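Blood group a-and b-cleaving endo-beta-galactosidase (Streptococcus pneumoniae, PDB 2YGL) belongs to an endo-beta-galactosidase that cleaves blood group A and B antigens; this fragment, its tandem CBM51 modules, probably binds such glycans. Local coordinates at residues Val64-Ser69 / Glu154-Asp159. Numbering follows the deposited sequence.
Sequences VADSPS and EHTWGD. With CA (calcium ion), chain C.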
loop_
_atom_site.group_PDB
_atom_site.type_symbol
_atom_site.label_atom_id
_atom_site.label_comp_id
_atom_site.label_asym_id
_atom_site.label_seq_id
_atom_site.Cartn_x
_atom_site.Cartn_y
_atom_site.Cartn_z
ATOM N N VAL A 64 26.176 -13.581 16.247
ATOM C CA VAL A 64 26.859 -14.862 16.372
ATOM C C VAL A 64 25.784 -15.952 16.417
ATOM O O VAL A 64 24.819 -15.852 17.179
ATOM C CB VAL A 64 27.759 -14.924 17.635
ATOM C CG1 VAL A 64 28.283 -16.340 17.869
ATOM C CG2 VAL A 64 28.919 -13.951 17.510
ATOM N N ALA A 65 25.951 -16.976 15.583
ATOM C CA ALA A 65 24.990 -18.072 15.496
ATOM C C ALA A 65 24.900 -18.870 16.798
ATOM O O ALA A 65 25.870 -18.957 17.558
ATOM C CB ALA A 65 25.336 -18.984 14.324
ATOM N N ASP A 66 23.721 -19.430 17.056
ATOM C CA ASP A 66 23.512 -20.320 18.196
ATOM C C ASP A 66 22.689 -21.527 17.734
ATOM O O ASP A 66 22.891 -22.016 16.623
ATOM C CB ASP A 66 22.837 -19.577 19.356
ATOM C CG ASP A 66 23.309 -20.064 20.722
ATOM O OD1 ASP A 66 24.139 -20.998 20.780
ATOM O OD2 ASP A 66 22.856 -19.507 21.741
ATOM N N SER A 67 21.763 -22.002 18.565
ATOM C CA SER A 67 20.956 -23.173 18.199
ATOM C C SER A 67 19.440 -23.024 18.422
ATOM O O SER A 67 18.846 -23.820 19.145
ATOM C CB SER A 67 21.486 -24.424 18.914
ATOM O OG SER A 67 22.721 -24.838 18.354
ATOM N N PRO A 68 18.804 -22.019 17.784
ATOM C CA PRO A 68 19.401 -20.985 16.936
ATOM C C PRO A 68 19.580 -19.636 17.633
ATOM O O PRO A 68 19.015 -19.405 18.703
ATOM C CB PRO A 68 18.378 -20.839 15.809
ATOM C CG PRO A 68 17.047 -21.209 16.447
ATOM C CD PRO A 68 17.329 -21.992 17.712
ATOM N N SER A 69 20.383 -18.767 17.022
ATOM C CA SER A 69 20.348 -17.336 17.303
ATOM C C SER A 69 19.151 -16.784 16.537
ATOM O O SER A 69 18.972 -17.095 15.358
ATOM C CB SER A 69 21.643 -16.667 16.831
ATOM O OG SER A 69 21.446 -15.290 16.536
ATOM N N GLU A 154 28.020 -27.506 15.965
ATOM C CA GLU A 154 28.803 -28.036 17.090
ATOM C C GLU A 154 29.335 -26.959 18.034
ATOM O O GLU A 154 29.258 -27.109 19.253
ATOM C CB GLU A 154 29.954 -28.916 16.590
ATOM C CG GLU A 154 29.514 -30.247 16.000
ATOM C CD GLU A 154 30.683 -31.157 15.676
ATOM O OE1 GLU A 154 31.449 -31.507 16.603
ATOM O OE2 GLU A 154 30.832 -31.530 14.492
ATOM N N HIS A 155 29.872 -25.880 17.466
ATOM C CA HIS A 155 30.427 -24.778 18.251
ATOM C C HIS A 155 29.999 -23.440 17.664
ATOM O O HIS A 155 29.686 -23.352 16.480
ATOM C CB HIS A 155 31.957 -24.844 18.272
ATOM C CG HIS A 155 32.503 -26.189 18.631
ATOM N ND1 HIS A 155 32.543 -26.654 19.928
ATOM C CD2 HIS A 155 33.039 -27.167 17.863
ATOM C CE1 HIS A 155 33.078 -27.862 19.943
ATOM N NE2 HIS A 155 33.389 -28.195 18.702
ATOM N N THR A 156 30.003 -22.399 18.492
ATOM C CA THR A 156 29.674 -21.050 18.033
ATOM C C THR A 156 30.924 -20.262 17.607
ATOM O O THR A 156 30.812 -19.152 17.081
ATOM C CB THR A 156 28.921 -20.252 19.120
ATOM O OG1 THR A 156 29.789 -20.036 20.239
ATOM C CG2 THR A 156 27.670 -20.996 19.578
ATOM N N TRP A 157 32.102 -20.845 17.831
ATOM C CA TRP A 157 33.385 -20.185 17.562
ATOM C C TRP A 157 33.482 -19.643 16.135
ATOM O O TRP A 157 33.308 -20.387 15.168
ATOM C CB TRP A 157 34.564 -21.132 17.826
ATOM C CG TRP A 157 34.552 -21.834 19.167
ATOM C CD1 TRP A 157 34.120 -21.328 20.364
ATOM C CD2 TRP A 157 35.027 -23.159 19.442
ATOM N NE1 TRP A 157 34.280 -22.263 21.360
ATOM C CE2 TRP A 157 34.835 -23.395 20.823
ATOM C CE3 TRP A 157 35.586 -24.176 18.652
ATOM C CZ2 TRP A 157 35.183 -24.607 21.434
ATOM C CZ3 TRP A 157 35.937 -25.380 19.260
ATOM C CH2 TRP A 157 35.733 -25.584 20.639
ATOM N N GLY A 158 33.745 -18.344 16.021
ATOM C CA GLY A 158 33.939 -17.683 14.727
ATOM C C GLY A 158 32.713 -17.560 13.834
ATOM O O GLY A 158 32.826 -17.137 12.682
ATOM N N ASP A 159 31.541 -17.911 14.362
ATOM C CA ASP A 159 30.302 -17.884 13.577
ATOM C C ASP A 159 29.708 -16.481 13.456
ATOM O O ASP A 159 28.602 -16.214 13.932
ATOM C CB ASP A 159 29.272 -18.852 14.158
ATOM C CG ASP A 159 29.704 -20.300 14.051
ATOM O OD1 ASP A 159 30.710 -20.602 13.368
ATOM O OD2 ASP A 159 29.021 -21.149 14.654
HETATM CA CA CA C . 29.745 -23.316 14.305
HETATM O O HOH W 1 30.395 -25.477 14.440
HETATM O O HOH W 2 32.066 -22.872 14.673
#
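The calcium-binding loop of the first carbohydrate-binding module, residues 154-159, packs here against the loop that crosses from strand 60-64 in one sheet to strand 69-74 in the other. Ala65 and Asp159 join them through backbone: Ala65 N donates to Asp159 O (3.2 Å, 158° at the hydrogen), and Val64 CA adds a C-H...O contact to the same oxygen. Beside this bond the CB atoms of Ala65 and Asp159 meet at 3.9 Å; the short alanine methyl suits a buried place between the calcium loop and Ser150, Ala152 and Val161. Thr156 brings its methyl CG2 to Ala65 O (3.4 Å) and alongside Asp66 OD1, while its CB meets Val64 CG1. With chi1 at 66°, OG1 sits between the backbone N and carbonyl carbon, turned to a weak hydrogen bond with Gly20 O. A type II turn from Thr156 to Asp159, closed by Asp159 N to Thr156 O, has Gly158 where phi is positive, as glycine readily allows. The turn brings Asp159 back beside His155, so that Asp159 OD2 (2.3 Å) and His155 O (2.2 Å) both bind calcium. Two waters and the backbone oxygens of Val102 and Ala152 complete its shell, and His155 N donates to one of those waters. A calcium ion held by one carboxylate and several main-chain carbonyls in loops at one end of the sandwich resembles the calcium sites, usually structural, of beta-sandwich carbohydrate-binding modules.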